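Local coordinates for hypothetical protein PA3499 (Pseudomonas aeruginosa, PDB 2IG8) that is of unknown function but belongs to the YjgF-like family and assembles from three chains, at residues 52-55 / 56-60; 36-39 / 40-44. One frame throughout, in Å; residues are numbered along the deposited sequence.

Contact 1: 52-55 / 56-60; sequences DAHA and QALVV
In the first turns of helix 53-70, the backbone N of Gln56 donates to Asp52 O, 2.8 Å away. Its side chain leaves beside its own backbone N (chi1 -70°), which lays CG against the same carbonyl, 3.3 Å from Asp52 O. The amide beyond is gripped at both ends: NE2 donates to the carbonyls of Leu51 and Glu123, and OE1 accepts from Leu125 N. Asp52 is the N-cap of the helix, its OD1 taking the N-H of Ala55 at 2.9 Å. Ala57 N continues the ladder to Ala53 O, and the methyl CB of Ala57 rests 3.4 Å from that oxygen. Leu58 N bonds His54 O, while their side chains run side by side in the same direction; the methyl CD1 of Leu58 approaches the His54 ring obliquely, 3.7 Å from NE2. NE2 itself is hydrogen-bonded to Glu100 OE1, which should limit rotation of the imidazole. At Val59, N reaches Ala55 O at 3.0 Å, and CG2 lies against the same oxygen. The helix start is thus wedged between other elements: Ala53, His54, Ala57 and Leu58 face helix 91-101, whereas Gln56 and Val60 pack on strand 126-133, and Gln56 and Val59 also meet Ala37 in the loop after strand 29-36.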
loop_
_atom_site.group_PDB
_atom_site.type_symbol
_atom_site.label_atom_id
_atom_site.label_comp_id
_atom_site.label_asym_id
_atom_site.label_seq_id
_atom_site.Cartn_x
_atom_site.Cartn_y
_atom_site.Cartn_z
ATOM N N ASP B 52 -8.054 18.989 14.250
ATOM C CA ASP B 52 -6.623 18.876 13.968
ATOM C C ASP B 52 -6.227 17.438 13.647
ATOM O O ASP B 52 -7.073 16.523 13.671
ATOM C CB ASP B 52 -5.778 19.488 15.111
ATOM C CG ASP B 52 -5.885 18.740 16.468
ATOM O OD1 ASP B 52 -6.351 17.570 16.536
ATOM O OD2 ASP B 52 -5.528 19.401 17.506
ATOM N N ALA B 53 -4.940 17.222 13.369
ATOM C CA ALA B 53 -4.487 15.917 12.859
ATOM C C ALA B 53 -4.677 14.794 13.876
ATOM O O ALA B 53 -5.064 13.689 13.513
ATOM C CB ALA B 53 -3.015 15.985 12.429
ATOM N N HIS B 54 -4.388 15.087 15.149
ATOM C CA HIS B 54 -4.569 14.141 16.224
ATOM C C HIS B 54 -6.053 13.741 16.341
ATOM O O HIS B 54 -6.359 12.560 16.395
ATOM C CB HIS B 54 -4.080 14.777 17.509
ATOM C CG HIS B 54 -4.197 13.921 18.726
ATOM N ND1 HIS B 54 -3.761 14.349 19.955
ATOM C CD2 HIS B 54 -4.603 12.643 18.907
ATOM C CE1 HIS B 54 -3.961 13.394 20.851
ATOM N NE2 HIS B 54 -4.505 12.365 20.245
ATOM N N ALA B 55 -6.945 14.731 16.385
ATOM C CA ALA B 55 -8.378 14.453 16.458
ATOM C C ALA B 55 -8.872 13.651 15.222
ATOM O O ALA B 55 -9.641 12.662 15.366
ATOM C CB ALA B 55 -9.207 15.753 16.682
ATOM N N GLN B 56 -8.426 14.048 14.031
ATOM C CA GLN B 56 -8.802 13.345 12.826
ATOM C C GLN B 56 -8.300 11.895 12.867
ATOM O O GLN B 56 -9.036 10.980 12.503
ATOM C CB GLN B 56 -8.312 14.047 11.566
ATOM C CG GLN B 56 -9.027 15.388 11.250
ATOM C CD GLN B 56 -8.823 15.888 9.846
ATOM O OE1 GLN B 56 -8.640 15.104 8.915
ATOM N NE2 GLN B 56 -8.909 17.233 9.667
ATOM N N ALA B 57 -7.055 11.692 13.283
ATOM C CA ALA B 57 -6.497 10.331 13.283
ATOM C C ALA B 57 -7.296 9.433 14.234
ATOM O O ALA B 57 -7.579 8.292 13.917
ATOM C CB ALA B 57 -5.019 10.341 13.632
ATOM N N LEU B 58 -7.722 9.976 15.356
ATOM C CA LEU B 58 -8.566 9.220 16.289
ATOM C C LEU B 58 -9.951 8.864 15.732
ATOM O O LEU B 58 -10.469 7.766 15.991
ATOM C CB LEU B 58 -8.712 9.962 17.613
ATOM C CG LEU B 58 -7.525 9.982 18.592
ATOM C CD1 LEU B 58 -7.824 10.891 19.776
ATOM C CD2 LEU B 58 -7.159 8.578 19.033
ATOM N N VAL B 59 -10.590 9.800 15.029
ATOM C CA VAL B 59 -11.838 9.504 14.343
ATOM C C VAL B 59 -11.633 8.390 13.323
ATOM O O VAL B 59 -12.446 7.464 13.259
ATOM C CB VAL B 59 -12.449 10.765 13.654
ATOM C CG1 VAL B 59 -13.573 10.377 12.667
ATOM C CG2 VAL B 59 -12.916 11.787 14.727
ATOM N N VAL B 60 -10.545 8.474 12.550
ATOM C CA VAL B 60 -10.208 7.474 11.549
ATOM C C VAL B 60 -10.010 6.111 12.195
ATOM O O VAL B 60 -10.631 5.140 11.765
ATOM C CB VAL B 60 -8.940 7.863 10.727
ATOM C CG1 VAL B 60 -8.415 6.663 9.879
ATOM C CG2 VAL B 60 -9.267 9.042 9.802
#

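Contact 2: 36-39 / 40-44; sequences TAHP and ATRQA
The turn that carries the chain from strand 29-36 into the short helix 40-46 is built on an ST turn followed by a cis-proline. Thr36 OG1 accepts the backbone N-H of His38 at 3.3 Å, and the peptide bond between His38 and Pro39 is cis. Ala37 O then receives Thr41 N at 3.0 Å; Thr41 OG1 adds a weak, long hydrogen bond to the same oxygen. Thr41 sets its hydroxyl between its own backbone N and carbonyl carbon (chi1 45°), where OG1 comes 3.3 Å from His38 CA and lies at the edge of the His38 ring, near its plane. The other branch of Thr41 presses its methyl CG2 tightly on Ala37 CB, 3.5 Å apart. Two residues on, Pro39 O accepts from Gln43 N and, weakly, from Arg42 N.

The side chains of His38 and Arg42 lie alongside each other and point the same way. Arg42 bends at chi3 (-61°), which brings its guanidinium round so that His38 NE2 sits over the middle of one face, 3.8 Å above the plane. Ring and guanidinium planes are turned 73° apart, so the imidazole presents a nitrogen to that face and the groups do not stack flat. Pro39 CB covers one face of the imidazole, which also stacks with the ring of Phe121. Arg42 NE forms a salt bridge with Glu123, whose carboxylate balances the charge of Arg42 and probably helps hold the guanidinium where its face meets His38 NE2. Hydrogen bonds to two carbonyls thus secure the helix start, while an ion pair ties its Arg42 to the loop that carries Glu123.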
loop_
_atom_site.group_PDB
_atom_site.type_symbol
_atom_site.label_atom_id
_atom_site.label_comp_id
_atom_site.label_asym_id
_atom_site.label_seq_id
_atom_site.Cartn_x
_atom_site.Cartn_y
_atom_site.Cartn_z
ATOM N N THR B 36 -11.231 7.975 6.501
ATOM C CA THR B 36 -10.985 9.379 6.760
ATOM C C THR B 36 -11.980 9.873 7.823
ATOM O O THR B 36 -12.953 9.169 8.167
ATOM C CB THR B 36 -11.172 10.253 5.513
ATOM O OG1 THR B 36 -12.570 10.439 5.278
ATOM C CG2 THR B 36 -10.501 9.652 4.269
ATOM N N ALA B 37 -11.748 11.094 8.310
ATOM C CA ALA B 37 -12.594 11.674 9.333
ATOM C C ALA B 37 -13.798 12.463 8.755
ATOM O O ALA B 37 -14.505 13.123 9.482
ATOM C CB ALA B 37 -11.749 12.544 10.307
ATOM N N HIS B 38 -14.041 12.359 7.456
ATOM C CA HIS B 38 -15.233 12.934 6.821
ATOM C C HIS B 38 -16.419 11.974 7.062
ATOM O O HIS B 38 -16.262 10.770 6.930
ATOM C CB HIS B 38 -14.991 13.091 5.316
ATOM C CG HIS B 38 -16.123 13.739 4.575
ATOM N ND1 HIS B 38 -17.051 13.015 3.864
ATOM C CD2 HIS B 38 -16.481 15.037 4.445
ATOM C CE1 HIS B 38 -17.935 13.841 3.325
ATOM N NE2 HIS B 38 -17.621 15.073 3.672
ATOM N N PRO B 39 -17.621 12.497 7.318
ATOM C CA PRO B 39 -18.075 13.904 7.348
ATOM C C PRO B 39 -17.935 14.691 8.639
ATOM O O PRO B 39 -18.271 15.875 8.637
ATOM C CB PRO B 39 -19.548 13.784 6.954
ATOM C CG PRO B 39 -19.978 12.468 7.542
ATOM C CD PRO B 39 -18.764 11.558 7.416
ATOM N N ALA B 40 -17.410 14.080 9.709
ATOM C CA ALA B 40 -17.211 14.768 10.980
ATOM C C ALA B 40 -16.362 16.038 10.787
ATOM O O ALA B 40 -16.640 17.070 11.410
ATOM C CB ALA B 40 -16.564 13.827 11.995
ATOM N N THR B 41 -15.348 15.940 9.919
ATOM C CA THR B 41 -14.449 17.056 9.594
ATOM C C THR B 41 -15.198 18.214 8.947
ATOM O O THR B 41 -14.870 19.368 9.198
ATOM C CB THR B 41 -13.298 16.652 8.671
ATOM O OG1 THR B 41 -13.766 15.838 7.572
ATOM C CG2 THR B 41 -12.209 15.893 9.449
ATOM N N ARG B 42 -16.183 17.911 8.100
ATOM C CA ARG B 42 -16.969 18.985 7.468
ATOM C C ARG B 42 -17.848 19.700 8.474
ATOM O O ARG B 42 -17.909 20.951 8.517
ATOM C CB ARG B 42 -17.799 18.450 6.285
ATOM C CG ARG B 42 -18.632 19.537 5.630
ATOM C CD ARG B 42 -18.894 19.273 4.162
ATOM N NE ARG B 42 -17.636 19.220 3.430
ATOM C CZ ARG B 42 -17.466 18.700 2.211
ATOM N NH1 ARG B 42 -18.500 18.188 1.533
ATOM N NH2 ARG B 42 -16.252 18.700 1.662
ATOM N N GLN B 43 -18.539 18.926 9.305
ATOM C CA GLN B 43 -19.331 19.496 10.403
ATOM C C GLN B 43 -18.456 20.391 11.328
ATOM O O GLN B 43 -18.818 21.545 11.637
ATOM C CB GLN B 43 -20.002 18.350 11.188
ATOM C CG GLN B 43 -20.572 18.721 12.592
ATOM C CD GLN B 43 -20.943 17.466 13.455
ATOM O OE1 GLN B 43 -20.165 16.489 13.584
ATOM N NE2 GLN B 43 -22.092 17.529 14.070
ATOM N N ALA B 44 -17.287 19.874 11.717
ATOM C CA ALA B 44 -16.378 20.562 12.619
ATOM C C ALA B 44 -15.878 21.894 12.014
ATOM O O ALA B 44 -15.935 22.933 12.656
ATOM C CB ALA B 44 -15.176 19.647 12.978
#

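Overall arrangement
Contact 2 precedes contact 1 along the chain, and their centres are about 10 Å apart on the same side of the chain's centre. The two meet directly: Gln56 CD lies 3.4 Å from Thr41 CG2, Val59 CG1 is 3.7 Å from Ala37 CB, and Val60 CG2 reaches the backbone N of Ala37 at 3.5 Å. One face of helix 53-70 therefore packs against the turn 36-39 and the beginning of helix 40-46. Both contacts also share Glu123 as a polar partner. Both starts of helices are thus fastened to the loop preceding strand 126-133.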